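Local coordinates for pilus assembly protein CpaE (Caulobacter crescentus, PDB 4N0P) that belongs to the pilus assembly machinery and probably binds and hydrolyses ATP as a whole protein, this piece being its receiver-like domain, at residues K102-L114 / L118-L131. Residues are numbered along the deposited sequence; the frame is centred on the assembly and turned at random.
Sequences KVVVVGQTNDIAL and LMRRGVSEYLTQPL
Y126 fills the hollow between strand 102-107 and helix 112-120. Its CG lies anti to the backbone N (chi1 174°), and the ring runs forward beside strand 102-107, from V105 to G107. V105 presses CG1 on CD1 of Y126 at 3.6 Å, and its CB lies at the ring edge. V105 CG2 meets CG1 of V123 at 3.9 Å, the side chains crossing at about a right angle. The hydroxyl end of the ring lies by G107, with Y126 OH 3.5 Å from G107 CA. L114 brings its CD2 branch obliquely to that end, 4.1 Å from Y126 CZ, while its CG touches L118 CD1. Helix 83-94 packs against the same side, with L86 on V105 and L114.

On the opposite face, V104 CG1 meets L127 CD1 at 4.2 Å, V106 CG1 rests on Q129 CG, and helix 133-144 covers V104 and L127.

The parallel strands 102-107 and 125-128, with helix 112-120 between them, form the last beta-alpha-beta unit of a receiver-like fold, with 125-128 at the sheet edge. V105 N donates to E125 O, L127 N to V105 O, G107 N to L127 O and Q129 N to G107 O. At the start of the pairing, S124 N donates to V103 O, and a water bridges V103 N, G122 O and S124 OG.

Y126 OH donates to T109 O at 2.6 Å, in the carbonyl plane on a lone pair. This short bond ties the loop after strand 102-107 to the edge strand. The aromatic ring is thus packed along its length and fixed at its one polar atom, which should limit its swing.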
ATOM      1  N   LYS A 102      -7.950   3.967  -1.168  1.00 17.79           N
ATOM      2  CA  LYS A 102      -7.410   3.460   0.108  1.00 17.85           C
ATOM      3  C   LYS A 102      -5.894   3.563   0.065  1.00 22.47           C
ATOM      4  O   LYS A 102      -5.298   3.405  -1.007  1.00 21.13           O
ATOM      5  CB  LYS A 102      -7.836   1.999   0.334  1.00 21.36           C
ATOM      6  CG  LYS A 102      -9.359   1.873   0.523  1.00 24.01           C
ATOM      7  CD  LYS A 102      -9.778   0.449   0.780  1.00 33.20           C
ATOM      8  CE  LYS A 102     -11.287   0.277   0.682  1.00 36.11           C
ATOM      9  NZ  LYS A 102     -12.005   0.992   1.778  1.00 44.07           N
ATOM     10  N   VAL A 103      -5.273   3.806   1.216  1.00 20.18           N
ATOM     11  CA  VAL A 103      -3.817   3.907   1.277  1.00 19.41           C
ATOM     12  C   VAL A 103      -3.277   2.866   2.253  1.00 22.69           C
ATOM     13  O   VAL A 103      -3.756   2.744   3.386  1.00 22.84           O
ATOM     14  CB  VAL A 103      -3.341   5.355   1.631  1.00 23.49           C
ATOM     15  CG1 VAL A 103      -1.828   5.402   1.894  1.00 23.20           C
ATOM     16  CG2 VAL A 103      -3.726   6.349   0.521  1.00 23.35           C
ATOM     17  N   VAL A 104      -2.261   2.116   1.804  1.00 19.68           N
ATOM     18  CA  VAL A 104      -1.603   1.111   2.636  1.00 19.09           C
ATOM     19  C   VAL A 104      -0.129   1.518   2.704  1.00 22.68           C
ATOM     20  O   VAL A 104       0.463   1.806   1.672  1.00 20.34           O
ATOM     21  CB  VAL A 104      -1.799  -0.326   2.071  1.00 22.02           C
ATOM     22  CG1 VAL A 104      -0.885  -1.312   2.782  1.00 21.73           C
ATOM     23  CG2 VAL A 104      -3.257  -0.769   2.205  1.00 22.45           C
ATOM     24  N   VAL A 105       0.454   1.496   3.891  1.00 19.45           N
ATOM     25  CA  VAL A 105       1.858   1.848   4.067  1.00 18.70           C
ATOM     26  C   VAL A 105       2.640   0.578   4.370  1.00 22.63           C
ATOM     27  O   VAL A 105       2.209  -0.222   5.185  1.00 21.21           O
ATOM     28  CB  VAL A 105       2.026   2.918   5.196  1.00 22.15           C
ATOM     29  CG1 VAL A 105       3.518   3.154   5.541  1.00 22.01           C
ATOM     30  CG2 VAL A 105       1.310   4.237   4.832  1.00 21.84           C
ATOM     31  N   VAL A 106       3.802   0.413   3.722  1.00 19.99           N
ATOM     32  CA  VAL A 106       4.711  -0.690   4.013  1.00 19.77           C
ATOM     33  C   VAL A 106       5.923  -0.053   4.690  1.00 25.30           C
ATOM     34  O   VAL A 106       6.503   0.870   4.136  1.00 26.19           O
ATOM     35  CB  VAL A 106       5.110  -1.506   2.759  1.00 24.42           C
ATOM     36  CG1 VAL A 106       6.052  -2.645   3.154  1.00 25.16           C
ATOM     37  CG2 VAL A 106       3.878  -2.048   2.031  1.00 24.49           C
ATOM     38  N   GLY A 107       6.265  -0.504   5.884  1.00 24.80           N
ATOM     39  CA  GLY A 107       7.402   0.069   6.604  1.00 25.43           C
ATOM     40  C   GLY A 107       8.299  -0.979   7.229  1.00 30.33           C
ATOM     41  O   GLY A 107       7.955  -2.152   7.227  1.00 28.75           O
ATOM     42  N   GLN A 108       9.444  -0.587   7.784  1.00 32.43           N
ATOM     43  CA  GLN A 108      10.306  -1.595   8.427  1.00 34.00           C
ATOM     44  C   GLN A 108      10.278  -1.436   9.936  1.00 36.64           C
ATOM     45  O   GLN A 108      10.928  -2.225  10.627  1.00 37.73           O
ATOM     46  CB  GLN A 108      11.786  -1.508   7.947  1.00 36.09           C
ATOM     47  CG  GLN A 108      12.028  -1.446   6.437  1.00 58.23           C
ATOM     48  CD  GLN A 108      11.614  -2.678   5.660  1.00 84.72           C
ATOM     49  OE1 GLN A 108      10.704  -2.630   4.823  1.00 81.48           O
ATOM     50  NE2 GLN A 108      12.316  -3.787   5.862  1.00 79.12           N
ATOM     51  N   THR A 109       9.546  -0.426  10.449  1.00 30.13           N
ATOM     52  CA  THR A 109       9.536  -0.192  11.887  0.50 30.05           C
ATOM     53  C   THR A 109       8.287  -0.736  12.550  1.00 32.72           C
ATOM     54  O   THR A 109       7.144  -0.505  12.128  1.00 31.02           O
ATOM     55  CB  THR A 109       9.738   1.276  12.237  0.50 38.45           C
ATOM     56  OG1 THR A 109       8.699   2.043  11.638  0.50 38.96           O
ATOM     57  CG2 THR A 109      11.121   1.791  11.820  0.50 37.03           C
ATOM     58  N   ASN A 110       8.541  -1.473  13.630  1.00 27.82           N
ATOM     59  CA  ASN A 110       7.506  -2.075  14.444  1.00 27.05           C
ATOM     60  C   ASN A 110       7.295  -1.124  15.616  1.00 30.37           C
ATOM     61  O   ASN A 110       7.920  -1.301  16.660  1.00 30.30           O
ATOM     62  CB  ASN A 110       7.942  -3.467  14.886  1.00 28.43           C
ATOM     63  CG  ASN A 110       6.892  -4.209  15.652  1.00 35.20           C
ATOM     64  OD1 ASN A 110       5.695  -3.898  15.557  1.00 30.31           O
ATOM     65  ND2 ASN A 110       7.318  -5.218  16.413  1.00 25.65           N
ATOM     66  N   ASP A 111       6.513  -0.053  15.403  1.00 27.21           N
ATOM     67  CA  ASP A 111       6.321   1.013  16.383  1.00 26.73           C
ATOM     68  C   ASP A 111       4.860   1.379  16.539  1.00 27.81           C
ATOM     69  O   ASP A 111       4.213   1.810  15.586  1.00 25.55           O
ATOM     70  CB  ASP A 111       7.118   2.259  15.970  1.00 29.64           C
ATOM     71  CG  ASP A 111       7.112   3.357  17.023  1.00 49.63           C
ATOM     72  OD1 ASP A 111       7.817   3.199  18.053  1.00 51.90           O
ATOM     73  OD2 ASP A 111       6.411   4.376  16.819  1.00 55.60           O
ATOM     74  N   ILE A 112       4.349   1.236  17.765  1.00 24.18           N
ATOM     75  CA  ILE A 112       2.923   1.506  18.032  1.00 22.53           C
ATOM     76  C   ILE A 112       2.598   2.997  17.842  1.00 24.94           C
ATOM     77  O   ILE A 112       1.539   3.286  17.292  1.00 25.73           O
ATOM     78  CB  ILE A 112       2.560   1.010  19.443  1.00 24.79           C
ATOM     79  CG1 ILE A 112       2.612  -0.530  19.479  1.00 23.52           C
ATOM     80  CG2 ILE A 112       1.188   1.554  19.920  1.00 28.39           C
ATOM     81  CD1 ILE A 112       2.805  -1.083  20.874  1.00 35.32           C
ATOM     82  N   ALA A 113       3.482   3.927  18.245  1.00 24.49           N
ATOM     83  CA  ALA A 113       3.196   5.365  18.108  1.00 24.86           C
ATOM     84  C   ALA A 113       2.962   5.735  16.622  1.00 28.03           C
ATOM     85  O   ALA A 113       1.986   6.422  16.299  1.00 25.97           O
ATOM     86  CB  ALA A 113       4.323   6.205  18.712  1.00 26.25           C
ATOM     87  N   LEU A 114       3.798   5.190  15.730  1.00 26.58           N
ATOM     88  CA  LEU A 114       3.647   5.408  14.293  1.00 26.04           C
ATOM     89  C   LEU A 114       2.339   4.780  13.810  1.00 26.40           C
ATOM     90  O   LEU A 114       1.582   5.424  13.100  1.00 27.28           O
ATOM     91  CB  LEU A 114       4.851   4.792  13.532  1.00 27.06           C
ATOM     92  CG  LEU A 114       4.790   4.894  11.995  1.00 31.33           C
ATOM     93  CD1 LEU A 114       4.691   6.374  11.533  1.00 31.67           C
ATOM     94  CD2 LEU A 114       5.965   4.165  11.357  1.00 32.34           C
ATOM     95  N   LEU A 118      -0.842   6.700  12.012  1.00 22.32           N
ATOM     96  CA  LEU A 118      -1.280   6.332  10.657  1.00 21.15           C
ATOM     97  C   LEU A 118      -2.772   5.988  10.645  1.00 25.32           C
ATOM     98  O   LEU A 118      -3.500   6.467   9.775  1.00 25.85           O
ATOM     99  CB  LEU A 118      -0.452   5.122  10.108  1.00 20.86           C
ATOM    100  CG  LEU A 118       1.039   5.377   9.828  1.00 23.80           C
ATOM    101  CD1 LEU A 118       1.738   4.111   9.358  1.00 24.49           C
ATOM    102  CD2 LEU A 118       1.238   6.539   8.858  1.00 27.29           C
ATOM    103  N   MET A 119      -3.235   5.199  11.631  1.00 22.52           N
ATOM    104  CA  MET A 119      -4.641   4.783  11.716  1.00 23.58           C
ATOM    105  C   MET A 119      -5.540   6.007  11.939  1.00 29.33           C
ATOM    106  O   MET A 119      -6.579   6.116  11.296  1.00 29.95           O
ATOM    107  CB  MET A 119      -4.847   3.742  12.824  1.00 26.56           C
ATOM    108  CG  MET A 119      -4.213   2.392  12.536  1.00 30.59           C
ATOM    109  SD  MET A 119      -4.607   1.588  10.920  1.00 35.81           S
ATOM    110  CE  MET A 119      -3.141   1.990   9.982  1.00 31.52           C
ATOM    111  N   ARG A 120      -5.098   6.957  12.785  1.00 28.11           N
ATOM    112  CA  ARG A 120      -5.818   8.205  13.051  1.00 29.06           C
ATOM    113  C   ARG A 120      -5.949   9.057  11.766  1.00 34.86           C
ATOM    114  O   ARG A 120      -6.982   9.723  11.580  1.00 34.42           O
ATOM    115  CB  ARG A 120      -5.104   9.014  14.138  1.00 28.79           C
ATOM    116  CG  ARG A 120      -5.985  10.054  14.801  1.00 37.76           C
ATOM    117  CD  ARG A 120      -5.194  10.913  15.781  1.00 48.32           C
ATOM    118  NE  ARG A 120      -4.128  11.689  15.125  1.00 55.60           N
ATOM    119  CZ  ARG A 120      -4.302  12.883  14.565  1.00 77.32           C
ATOM    120  NH1 ARG A 120      -5.496  13.463  14.575  1.00 67.07           N
ATOM    121  NH2 ARG A 120      -3.283  13.506  13.989  1.00 67.39           N
ATOM    122  N   ARG A 121      -4.917   9.026  10.889  1.00 31.02           N
ATOM    123  CA  ARG A 121      -4.917   9.769   9.629  1.00 32.63           C
ATOM    124  C   ARG A 121      -5.776   9.104   8.539  1.00 37.42           C
ATOM    125  O   ARG A 121      -5.947   9.687   7.458  1.00 38.91           O
ATOM    126  CB  ARG A 121      -3.492   9.947   9.111  1.00 34.42           C
ATOM    127  CG  ARG A 121      -2.666  10.766  10.054  1.00 47.39           C
ATOM    128  CD  ARG A 121      -1.625  11.547   9.336  1.00 59.68           C
ATOM    129  NE  ARG A 121      -0.857  12.324  10.302  1.00 65.67           N
ATOM    130  CZ  ARG A 121       0.189  13.076   9.997  1.00 75.31           C
ATOM    131  NH1 ARG A 121       0.609  13.161   8.744  1.00 61.59           N
ATOM    132  NH2 ARG A 121       0.828  13.744  10.945  1.00 61.83           N
ATOM    133  N   GLY A 122      -6.306   7.910   8.809  1.00 31.33           N
ATOM    134  CA  GLY A 122      -7.149   7.216   7.842  1.00 30.02           C
ATOM    135  C   GLY A 122      -6.432   6.239   6.933  1.00 32.09           C
ATOM    136  O   GLY A 122      -7.039   5.739   5.985  1.00 31.19           O
ATOM    137  N   VAL A 123      -5.141   5.939   7.218  1.00 26.25           N
ATOM    138  CA  VAL A 123      -4.383   4.906   6.496  1.00 24.52           C
ATOM    139  C   VAL A 123      -5.100   3.574   6.774  1.00 27.16           C
ATOM    140  O   VAL A 123      -5.447   3.289   7.927  1.00 24.83           O
ATOM    141  CB  VAL A 123      -2.882   4.898   6.900  1.00 26.99           C
ATOM    142  CG1 VAL A 123      -2.171   3.641   6.404  1.00 26.10           C
ATOM    143  CG2 VAL A 123      -2.167   6.170   6.410  1.00 26.20           C
ATOM    144  N   SER A 124      -5.375   2.787   5.698  1.00 22.77           N
ATOM    145  CA  SER A 124      -6.145   1.554   5.801  1.00 23.03           C
ATOM    146  C   SER A 124      -5.412   0.451   6.504  1.00 26.93           C
ATOM    147  O   SER A 124      -6.023  -0.268   7.293  1.00 24.68           O
ATOM    148  CB  SER A 124      -6.584   1.067   4.425  1.00 27.56           C
ATOM    149  OG  SER A 124      -7.557   1.939   3.898  1.00 33.22           O
ATOM    150  N   GLU A 125      -4.094   0.331   6.260  1.00 23.84           N
ATOM    151  CA  GLU A 125      -3.308  -0.724   6.875  1.00 22.93           C
ATOM    152  C   GLU A 125      -1.848  -0.314   6.878  1.00 24.83           C
ATOM    153  O   GLU A 125      -1.409   0.463   6.028  1.00 21.34           O
ATOM    154  CB  GLU A 125      -3.521  -2.055   6.089  1.00 24.94           C
ATOM    155  CG  GLU A 125      -2.915  -3.318   6.696  1.00 38.35           C
ATOM    156  CD  GLU A 125      -3.311  -3.617   8.130  1.00 61.69           C
ATOM    157  OE1 GLU A 125      -2.783  -2.956   9.060  1.00 40.93           O
ATOM    158  OE2 GLU A 125      -4.164  -4.514   8.321  1.00 62.47           O
ATOM    159  N   TYR A 126      -1.100  -0.861   7.820  1.00 21.82           N
ATOM    160  CA  TYR A 126       0.341  -0.653   7.900  1.00 22.10           C
ATOM    161  C   TYR A 126       0.976  -2.038   7.955  1.00 27.36           C
ATOM    162  O   TYR A 126       0.625  -2.819   8.837  1.00 27.24           O
ATOM    163  CB  TYR A 126       0.721   0.230   9.108  1.00 23.44           C
ATOM    164  CG  TYR A 126       2.217   0.347   9.322  1.00 24.63           C
ATOM    165  CD1 TYR A 126       3.017   1.065   8.434  1.00 27.15           C
ATOM    166  CD2 TYR A 126       2.842  -0.305  10.381  1.00 26.32           C
ATOM    167  CE1 TYR A 126       4.398   1.164   8.624  1.00 28.04           C
ATOM    168  CE2 TYR A 126       4.221  -0.217  10.575  1.00 27.27           C
ATOM    169  CZ  TYR A 126       4.996   0.515   9.692  1.00 31.94           C
ATOM    170  OH  TYR A 126       6.354   0.618   9.901  1.00 31.81           O
ATOM    171  N   LEU A 127       1.824  -2.371   6.959  1.00 23.04           N
ATOM    172  CA  LEU A 127       2.450  -3.687   6.892  1.00 24.30           C
ATOM    173  C   LEU A 127       3.907  -3.589   7.239  1.00 26.90           C
ATOM    174  O   LEU A 127       4.595  -2.702   6.740  1.00 27.34           O
ATOM    175  CB  LEU A 127       2.280  -4.290   5.488  1.00 24.71           C
ATOM    176  CG  LEU A 127       0.851  -4.527   5.008  1.00 30.05           C
ATOM    177  CD1 LEU A 127       0.864  -5.012   3.571  1.00 31.66           C
ATOM    178  CD2 LEU A 127       0.121  -5.544   5.892  1.00 34.05           C
ATOM    179  N   THR A 128       4.366  -4.471   8.155  1.00 25.85           N
ATOM    180  CA  THR A 128       5.750  -4.419   8.607  1.00 26.11           C
ATOM    181  C   THR A 128       6.511  -5.569   8.021  1.00 32.37           C
ATOM    182  O   THR A 128       6.169  -6.737   8.241  1.00 30.57           O
ATOM    183  CB  THR A 128       5.868  -4.432  10.160  1.00 39.02           C
ATOM    184  OG1 THR A 128       4.878  -3.585  10.741  1.00 46.43           O
ATOM    185  CG2 THR A 128       7.256  -4.013  10.643  1.00 39.59           C
ATOM    186  N   GLN A 129       7.532  -5.230   7.265  1.00 33.44           N
ATOM    187  CA  GLN A 129       8.422  -6.197   6.674  1.00 36.08           C
ATOM    188  C   GLN A 129       9.254  -6.839   7.797  1.00 44.47           C
ATOM    189  O   GLN A 129       9.505  -6.172   8.808  1.00 44.81           O
ATOM    190  CB  GLN A 129       9.306  -5.513   5.624  1.00 38.36           C
ATOM    191  CG  GLN A 129       8.616  -5.298   4.286  1.00 55.03           C
ATOM    192  CD  GLN A 129       9.190  -6.237   3.255  1.00 78.51           C
ATOM    193  OE1 GLN A 129       9.070  -7.470   3.354  1.00 70.83           O
ATOM    194  NE2 GLN A 129       9.882  -5.672   2.276  1.00 71.96           N
ATOM    195  N   PRO A 130       9.625  -8.130   7.704  1.00 43.31           N
ATOM    196  CA  PRO A 130       9.387  -9.067   6.592  1.00 43.30           C
ATOM    197  C   PRO A 130       7.968  -9.640   6.595  1.00 45.49           C
ATOM    198  O   PRO A 130       7.428 -10.052   7.621  1.00 45.22           O
ATOM    199  CB  PRO A 130      10.450 -10.145   6.814  1.00 45.65           C
ATOM    200  CG  PRO A 130      10.668 -10.166   8.292  1.00 50.54           C
ATOM    201  CD  PRO A 130      10.438  -8.749   8.773  1.00 46.23           C
ATOM    202  N   LEU A 131       7.382  -9.651   5.405  1.00 40.91           N
ATOM    203  CA  LEU A 131       6.050 -10.149   5.070  1.00 39.86           C
ATOM    204  C   LEU A 131       6.142 -11.244   4.047  1.00 36.19           C
ATOM    205  O   LEU A 131       7.089 -11.256   3.267  1.00 33.18           O
ATOM    206  CB  LEU A 131       5.259  -9.007   4.398  1.00 41.08           C
ATOM    207  CG  LEU A 131       4.773  -7.859   5.207  1.00 47.11           C
ATOM    208  CD1 LEU A 131       5.093  -6.562   4.493  1.00 47.29           C
ATOM    209  CD2 LEU A 131       3.283  -7.976   5.431  1.00 49.98           C
TER
HETATM  210  O   HOH W   1      -9.935   1.094   4.531  1.00 35.70           O
HETATM  211  O   HOH W   2      -7.074   4.534   3.463  1.00 25.19           O